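Local coordinates for Alpha/beta hydrolase fold protein (Sphaerobacter thermophilus, PDB 3R0V) that probably acts as a hydrolase of the alpha/beta-hydrolase fold and holds D-malate in a pocket of the crystal structure, at residues D125-V130 with P218-H223; R137-L142 with T184-H189; R201-S206 with A229-N234. All blocks are in the same frame, centred on the assembly; numbering follows the deposited sequence.

Contact 1: D125-V130 with P218-H223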
# COMPACT_ATOMS: atom_id res chain seq x y z
N ASP A 125 -4.72 -16.25 -14.57
CA ASP A 125 -5.07 -15.52 -15.78
C ASP A 125 -6.34 -14.67 -15.67
O ASP A 125 -6.66 -13.93 -16.60
CB ASP A 125 -5.23 -16.48 -16.96
CG ASP A 125 -3.90 -16.99 -17.51
OD1 ASP A 125 -2.82 -16.59 -17.04
OD2 ASP A 125 -3.96 -17.79 -18.47
N SER A 126 -7.06 -14.74 -14.55
CA SER A 126 -8.27 -13.92 -14.41
C SER A 126 -7.93 -12.43 -14.29
O SER A 126 -8.80 -11.58 -14.43
CB SER A 126 -9.15 -14.37 -13.23
OG SER A 126 -8.55 -14.04 -11.99
N ARG A 127 -6.67 -12.12 -14.02
CA ARG A 127 -6.20 -10.74 -14.10
C ARG A 127 -5.84 -10.42 -15.55
O ARG A 127 -5.12 -11.18 -16.18
CB ARG A 127 -4.99 -10.50 -13.22
CG ARG A 127 -4.54 -9.06 -13.25
CD ARG A 127 -3.44 -8.79 -12.27
NE ARG A 127 -3.03 -7.39 -12.28
CZ ARG A 127 -2.21 -6.86 -11.39
NH1 ARG A 127 -1.72 -7.61 -10.40
NH2 ARG A 127 -1.88 -5.59 -11.47
N PRO A 128 -6.34 -9.29 -16.07
CA PRO A 128 -5.96 -8.89 -17.43
C PRO A 128 -4.44 -8.75 -17.56
O PRO A 128 -3.81 -8.31 -16.62
CB PRO A 128 -6.63 -7.52 -17.59
CG PRO A 128 -7.70 -7.49 -16.56
CD PRO A 128 -7.22 -8.32 -15.41
N PRO A 129 -3.85 -9.15 -18.70
CA PRO A 129 -2.41 -8.96 -18.84
C PRO A 129 -2.03 -7.48 -18.81
O PRO A 129 -2.75 -6.64 -19.36
CB PRO A 129 -2.10 -9.56 -20.22
CG PRO A 129 -3.42 -9.69 -20.90
CD PRO A 129 -4.45 -9.86 -19.85
N VAL A 130 -0.94 -7.16 -18.14
CA VAL A 130 -0.40 -5.81 -18.14
C VAL A 130 0.34 -5.65 -19.46
O VAL A 130 1.07 -6.55 -19.87
CB VAL A 130 0.59 -5.62 -16.98
CG1 VAL A 130 1.28 -4.27 -17.06
CG2 VAL A 130 -0.13 -5.79 -15.63
N PRO A 218 -12.04 -7.87 -7.45
CA PRO A 218 -12.08 -8.75 -8.62
C PRO A 218 -11.59 -10.15 -8.26
O PRO A 218 -10.89 -10.33 -7.24
CB PRO A 218 -11.13 -8.07 -9.61
CG PRO A 218 -10.23 -7.23 -8.78
CD PRO A 218 -11.03 -6.81 -7.56
N ALA A 219 -11.99 -11.15 -9.04
CA ALA A 219 -11.58 -12.52 -8.79
C ALA A 219 -10.07 -12.64 -8.60
O ALA A 219 -9.59 -13.38 -7.73
CB ALA A 219 -12.04 -13.44 -9.92
N TRP A 220 -9.30 -11.92 -9.40
CA TRP A 220 -7.86 -12.09 -9.31
C TRP A 220 -7.27 -11.65 -7.98
O TRP A 220 -6.29 -12.22 -7.51
CB TRP A 220 -7.14 -11.43 -10.49
CG TRP A 220 -7.20 -9.93 -10.58
CD1 TRP A 220 -8.08 -9.17 -11.31
CD2 TRP A 220 -6.29 -9.00 -9.97
NE1 TRP A 220 -7.78 -7.83 -11.17
CE2 TRP A 220 -6.68 -7.70 -10.36
CE3 TRP A 220 -5.18 -9.15 -9.13
CZ2 TRP A 220 -6.00 -6.55 -9.93
CZ3 TRP A 220 -4.51 -8.00 -8.70
CH2 TRP A 220 -4.93 -6.72 -9.11
N ILE A 221 -7.89 -10.64 -7.37
CA ILE A 221 -7.49 -10.20 -6.04
C ILE A 221 -7.83 -11.26 -4.98
O ILE A 221 -7.03 -11.51 -4.08
CB ILE A 221 -8.14 -8.85 -5.70
CG1 ILE A 221 -7.38 -7.71 -6.38
CG2 ILE A 221 -8.24 -8.62 -4.19
CD1 ILE A 221 -6.01 -7.43 -5.75
N ARG A 222 -9.00 -11.87 -5.09
CA ARG A 222 -9.33 -12.96 -4.16
C ARG A 222 -8.31 -14.08 -4.28
O ARG A 222 -7.86 -14.62 -3.26
CB ARG A 222 -10.72 -13.54 -4.44
CG ARG A 222 -11.88 -12.57 -4.27
CD ARG A 222 -13.19 -13.36 -4.17
NE ARG A 222 -13.37 -14.30 -5.28
CZ ARG A 222 -14.05 -14.03 -6.40
NH1 ARG A 222 -14.67 -12.86 -6.55
NH2 ARG A 222 -14.13 -14.94 -7.35
N HIS A 223 -7.96 -14.46 -5.50
CA HIS A 223 -7.05 -15.59 -5.65
C HIS A 223 -5.68 -15.27 -5.07
O HIS A 223 -5.05 -16.13 -4.46
CB HIS A 223 -6.92 -16.00 -7.12
CG HIS A 223 -8.23 -16.32 -7.76
ND1 HIS A 223 -8.42 -16.23 -9.12
CD2 HIS A 223 -9.42 -16.68 -7.23
CE1 HIS A 223 -9.67 -16.55 -9.41
NE2 HIS A 223 -10.30 -16.84 -8.28
O HOH W 1 -10.58 -11.13 -12.09

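Contact 2: R137-L142 with T184-H189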
# COMPACT_ATOMS: atom_id res chain seq x y z
N ARG A 137 5.35 3.29 -21.58
CA ARG A 137 4.22 4.18 -21.83
C ARG A 137 3.97 5.11 -20.64
O ARG A 137 3.72 6.31 -20.82
CB ARG A 137 2.97 3.36 -22.17
CG ARG A 137 1.70 4.16 -22.30
CD ARG A 137 1.78 5.22 -23.40
NE ARG A 137 0.48 5.86 -23.57
CZ ARG A 137 0.24 6.83 -24.44
NH1 ARG A 137 1.21 7.27 -25.22
NH2 ARG A 137 -0.98 7.35 -24.53
N LEU A 138 4.02 4.57 -19.43
CA LEU A 138 3.84 5.36 -18.24
C LEU A 138 4.88 6.49 -18.18
O LEU A 138 4.55 7.64 -17.91
CB LEU A 138 3.94 4.47 -17.00
CG LEU A 138 3.90 5.18 -15.65
CD1 LEU A 138 2.61 5.96 -15.47
CD2 LEU A 138 4.09 4.15 -14.52
N ASP A 139 6.13 6.14 -18.45
CA ASP A 139 7.19 7.14 -18.46
C ASP A 139 6.93 8.21 -19.51
O ASP A 139 7.15 9.40 -19.27
CB ASP A 139 8.55 6.50 -18.73
CG ASP A 139 9.15 5.84 -17.49
OD1 ASP A 139 8.68 6.12 -16.36
OD2 ASP A 139 10.10 5.04 -17.66
N ALA A 140 6.44 7.80 -20.67
CA ALA A 140 6.19 8.74 -21.77
C ALA A 140 5.08 9.73 -21.41
O ALA A 140 5.19 10.93 -21.68
CB ALA A 140 5.85 7.99 -23.04
N LEU A 141 4.03 9.22 -20.77
CA LEU A 141 2.93 10.08 -20.34
C LEU A 141 3.43 11.10 -19.33
O LEU A 141 3.12 12.29 -19.42
CB LEU A 141 1.81 9.23 -19.74
CG LEU A 141 1.03 8.37 -20.75
CD1 LEU A 141 0.11 7.44 -19.99
CD2 LEU A 141 0.26 9.24 -21.74
N LEU A 142 4.21 10.63 -18.36
CA LEU A 142 4.74 11.51 -17.33
C LEU A 142 5.65 12.59 -17.93
O LEU A 142 5.61 13.75 -17.50
CB LEU A 142 5.45 10.72 -16.23
CG LEU A 142 4.48 9.89 -15.38
CD1 LEU A 142 5.25 8.90 -14.52
CD2 LEU A 142 3.60 10.78 -14.51
N THR A 184 5.19 9.31 -8.93
CA THR A 184 5.60 8.15 -8.12
C THR A 184 5.04 6.81 -8.61
O THR A 184 5.34 5.76 -8.05
CB THR A 184 5.26 8.32 -6.62
OG1 THR A 184 3.84 8.36 -6.42
CG2 THR A 184 5.89 9.60 -6.05
N LEU A 185 4.22 6.83 -9.66
CA LEU A 185 3.69 5.57 -10.17
C LEU A 185 4.78 4.56 -10.55
O LEU A 185 4.61 3.36 -10.32
CB LEU A 185 2.71 5.81 -11.33
CG LEU A 185 1.34 6.36 -10.93
CD1 LEU A 185 0.59 6.94 -12.14
CD2 LEU A 185 0.50 5.31 -10.21
N PRO A 186 5.90 5.03 -11.14
CA PRO A 186 6.97 4.07 -11.42
C PRO A 186 7.55 3.45 -10.14
O PRO A 186 8.09 2.36 -10.19
CB PRO A 186 8.03 4.90 -12.15
CG PRO A 186 7.23 6.01 -12.79
CD PRO A 186 6.19 6.34 -11.73
N TYR A 187 7.46 4.15 -9.02
CA TYR A 187 7.96 3.61 -7.75
C TYR A 187 7.12 2.41 -7.34
O TYR A 187 7.66 1.37 -6.94
CB TYR A 187 7.88 4.66 -6.65
CG TYR A 187 8.72 5.89 -6.84
CD1 TYR A 187 9.57 6.03 -7.93
CD2 TYR A 187 8.70 6.91 -5.90
CE1 TYR A 187 10.36 7.17 -8.09
CE2 TYR A 187 9.48 8.03 -6.03
CZ TYR A 187 10.30 8.16 -7.13
OH TYR A 187 11.08 9.29 -7.27
N ASP A 188 5.80 2.54 -7.44
CA ASP A 188 4.94 1.42 -7.10
C ASP A 188 5.10 0.26 -8.07
O ASP A 188 5.02 -0.91 -7.68
CB ASP A 188 3.50 1.89 -6.94
CG ASP A 188 3.30 2.63 -5.63
OD1 ASP A 188 3.16 3.86 -5.63
OD2 ASP A 188 3.35 1.96 -4.57
N HIS A 189 5.36 0.56 -9.34
CA HIS A 189 5.65 -0.51 -10.28
C HIS A 189 6.90 -1.28 -9.84
O HIS A 189 6.92 -2.52 -9.85
CB HIS A 189 5.81 0.06 -11.70
CG HIS A 189 6.02 -1.00 -12.74
ND1 HIS A 189 6.49 -0.71 -14.00
CD2 HIS A 189 5.83 -2.34 -12.71
CE1 HIS A 189 6.57 -1.83 -14.70
NE2 HIS A 189 6.18 -2.83 -13.94

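Contact 3: R201-S206 with A229-N234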
# COMPACT_ATOMS: atom_id res chain seq x y z
N ARG A 201 10.52 -15.83 -0.28
CA ARG A 201 10.69 -14.80 0.73
C ARG A 201 9.50 -14.68 1.67
O ARG A 201 9.66 -14.59 2.89
CB ARG A 201 10.94 -13.45 0.08
CG ARG A 201 12.19 -13.41 -0.75
CD ARG A 201 12.55 -11.97 -1.06
NE ARG A 201 13.05 -11.30 0.13
CZ ARG A 201 12.97 -9.99 0.34
NH1 ARG A 201 12.40 -9.22 -0.58
NH2 ARG A 201 13.47 -9.46 1.45
N PHE A 202 8.29 -14.67 1.11
CA PHE A 202 7.12 -14.47 1.94
C PHE A 202 6.84 -15.69 2.82
O PHE A 202 6.31 -15.54 3.92
CB PHE A 202 5.90 -14.07 1.10
CG PHE A 202 6.01 -12.70 0.44
CD1 PHE A 202 7.10 -11.86 0.70
CD2 PHE A 202 5.00 -12.25 -0.40
CE1 PHE A 202 7.18 -10.61 0.09
CE2 PHE A 202 5.08 -11.00 -0.99
CZ PHE A 202 6.16 -10.18 -0.75
N ALA A 203 7.21 -16.88 2.36
CA ALA A 203 7.05 -18.07 3.20
C ALA A 203 7.93 -17.99 4.46
O ALA A 203 7.68 -18.71 5.42
CB ALA A 203 7.35 -19.32 2.41
N SER A 204 8.91 -17.10 4.44
CA SER A 204 9.86 -16.94 5.55
C SER A 204 9.37 -15.95 6.60
O SER A 204 10.01 -15.77 7.65
CB SER A 204 11.24 -16.52 5.03
OG SER A 204 11.29 -15.13 4.74
N ILE A 205 8.25 -15.29 6.32
CA ILE A 205 7.66 -14.37 7.28
C ILE A 205 6.98 -15.20 8.36
O ILE A 205 6.08 -15.98 8.09
CB ILE A 205 6.63 -13.44 6.61
CG1 ILE A 205 7.32 -12.52 5.59
CG2 ILE A 205 5.89 -12.62 7.66
CD1 ILE A 205 6.35 -11.82 4.64
N SER A 206 7.42 -15.02 9.60
CA SER A 206 6.94 -15.86 10.68
C SER A 206 5.92 -15.16 11.59
O SER A 206 5.30 -15.81 12.42
CB SER A 206 8.12 -16.37 11.52
OG SER A 206 8.87 -15.28 12.02
N ALA A 229 -2.30 -16.01 1.93
CA ALA A 229 -2.67 -16.51 3.26
C ALA A 229 -2.31 -17.98 3.44
O ALA A 229 -2.30 -18.48 4.56
CB ALA A 229 -4.15 -16.27 3.54
N ASP A 230 -2.01 -18.66 2.34
CA ASP A 230 -1.54 -20.04 2.40
C ASP A 230 -0.01 -20.08 2.46
O ASP A 230 0.58 -20.87 3.20
CB ASP A 230 -2.07 -20.82 1.18
CG ASP A 230 -1.75 -22.30 1.26
OD1 ASP A 230 -2.40 -23.01 2.06
OD2 ASP A 230 -0.87 -22.77 0.51
N THR A 231 0.63 -19.21 1.69
CA THR A 231 2.09 -19.17 1.61
C THR A 231 2.73 -18.70 2.91
O THR A 231 3.75 -19.24 3.36
CB THR A 231 2.53 -18.27 0.44
OG1 THR A 231 2.17 -18.91 -0.79
CG2 THR A 231 4.03 -18.02 0.45
N ILE A 232 2.13 -17.69 3.53
CA ILE A 232 2.66 -17.15 4.78
C ILE A 232 2.16 -18.05 5.90
O ILE A 232 0.96 -18.23 6.07
CB ILE A 232 2.21 -15.70 4.97
CG1 ILE A 232 2.74 -14.84 3.82
CG2 ILE A 232 2.68 -15.17 6.31
CD1 ILE A 232 2.18 -13.44 3.75
N PRO A 233 3.09 -18.64 6.66
CA PRO A 233 2.65 -19.74 7.53
C PRO A 233 1.65 -19.35 8.61
O PRO A 233 0.74 -20.13 8.90
CB PRO A 233 3.96 -20.27 8.14
CG PRO A 233 4.96 -19.21 7.91
CD PRO A 233 4.56 -18.50 6.64
N ASN A 234 1.78 -18.18 9.19
CA ASN A 234 0.85 -17.82 10.24
C ASN A 234 -0.11 -16.73 9.79
O ASN A 234 -0.16 -15.65 10.38
CB ASN A 234 1.60 -17.43 11.51
CG ASN A 234 2.60 -18.50 11.94
OD1 ASN A 234 2.23 -19.67 12.12
ND2 ASN A 234 3.87 -18.12 12.07
O HOH W 2 3.68 -16.11 9.51

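Contact 1: D125-V130 with P218-H223
The guanidinium of Arg-127 lies flat on the indole of Trp-220, CZ 4.0 Å from the centroid of the six-membered ring and the planes 20° apart, a cation-pi stack. The aliphatic part of the arginine follows the same indole face: CB is 3.5 Å from Trp-220 CG, and CD sits 3.6 Å from the six-membered centroid in a CH-pi contact. The arginine reaches this far because its chain is fully extended, with CG anti to the backbone N (chi1 -177°). Its far end is held in turn by carbonyl oxygens, NH1 by Pro-120, a residue of the D-malate pocket, and NH2 by Gly-158, while Pro-218 and Ile-221 cover the opposite indole face. In this alpha/beta-hydrolase fold the loop 125-130 leaves strand 111-117 for the helical cap, and Trp-220 stands in the first turn of helix 219-231, which packs against the core sheet; the stack therefore joins the cap's entry to the core. Were Trp-220 replaced by an alanine, the guanidinium would probably lose its stacking partner and the arginine's methylenes the surface they lie on. Beside the stack, Ser-126 OG comes 3.3 Å from Trp-220 CB and 3.6 Å from His-223 ND1; both OG and ND1 are hydrogen-bonded to the carboxylate of Asp-124. A water bridges the backbones, donating to Ser-126 O (3.0 Å) and accepting from Trp-220 N (3.1 Å).

Contact 2: R137-L142 with T184-H189
Leu-138 drives its CD2 methyl against the start of helix 185-192, 3.9 Å from Leu-185 CB and 4.0 Å from Pro-186 CG. The two leucine side chains cross at about a right angle, and CD1 of Leu-138 meets CD1 of Leu-185 at 4.0 Å. One turn on, the Leu-142 CD1 methyl abuts the Pro-186 ring, 3.9 Å from its CD. Asp-139 OD1 lies 3.9 Å from Pro-186 CG, the two side chains crossing obliquely. A chi1 of 174°, CG anti to the backbone N, turns the Leu-138 methyls toward Leu-185 and Pro-186. Both segments belong to cap helices; the segment axes of 137-142 and 185-189 run nearly antiparallel (166°) and approach to 11.0 Å. Further out, helix 147-158 backs both sides, Ala-150 touching Leu-142 and Phe-154, a residue of the D-malate pocket, touching Leu-185. Beyond that, Asp-188 fixes helix 185-192 to the core by salt bridges to Arg-57 and Arg-60 and a hydrogen bond with Ser-96, which binds malate. No hydrogen bond or salt bridge joins the two segments, so what they contribute to each other is apolar packing of methyls and a proline ring.

Contact 3: R201-S206 with A229-N234
Asn-234 sends its amide across to the backbone of Ser-206, ND2 donating to O at 2.7 Å with an N-H...O angle of 144°. The donor stands above the carbonyl plane of Ser-206, although the oxygen lies close to the plane of the amide. CG of Asn-234 is anti to its carbonyl carbon (chi1 -53°), and this carries ND2 to Ser-206 O. Next to it a water is held between Ile-205 O and Asn-234 N, 2.8 Å from each. Pro-233 brings CD to two carbonyl oxygens, 3.3 Å from Ile-205 O and 3.4 Å from Ala-203 O. Both segments lead into neighbouring parallel strands, 209-213 and 235-239, which helix 219-231 connects in a beta-alpha-beta crossover; Asn-234 already pairs its backbone with Thr-209. Ile-232 divides its branches: CG1, anti to the carbonyl carbon, meets Phe-202 O at 3.6 Å, whereas CG2 approaches Ile-205. Leu-102 of helix 96-106 touches both Ile-232 and Phe-202. At the helix end, Thr-231 turns its CG2 methyl to Ala-203 CB (4.1 Å) and its OG1 back to Glu-227 O, and Ala-203 CA makes a CA-H...O contact with Thr-231 O.

From the N terminus, the chain passes through strands of the core sheet and helix 96-106 to strand 111-117, after which segment 125-130 opens contact 1. Helix 134-143 then opens contact 2, which helix 185-192 closes within the cap, so this loop lies wholly between the ends of contact 1. Segment 201-206 next opens contact 3, before helix 219-231 begins. The first turn of that helix closes contact 1 and its last residues, with those that follow, close contact 3; these two loops therefore cross. Contact 2 holds cap helices together, contact 1 joins cap to core, and contact 3 ties the approaches to strands 209-213 and 235-239. The centres of contacts 2 and 3 lie about 30 Å apart.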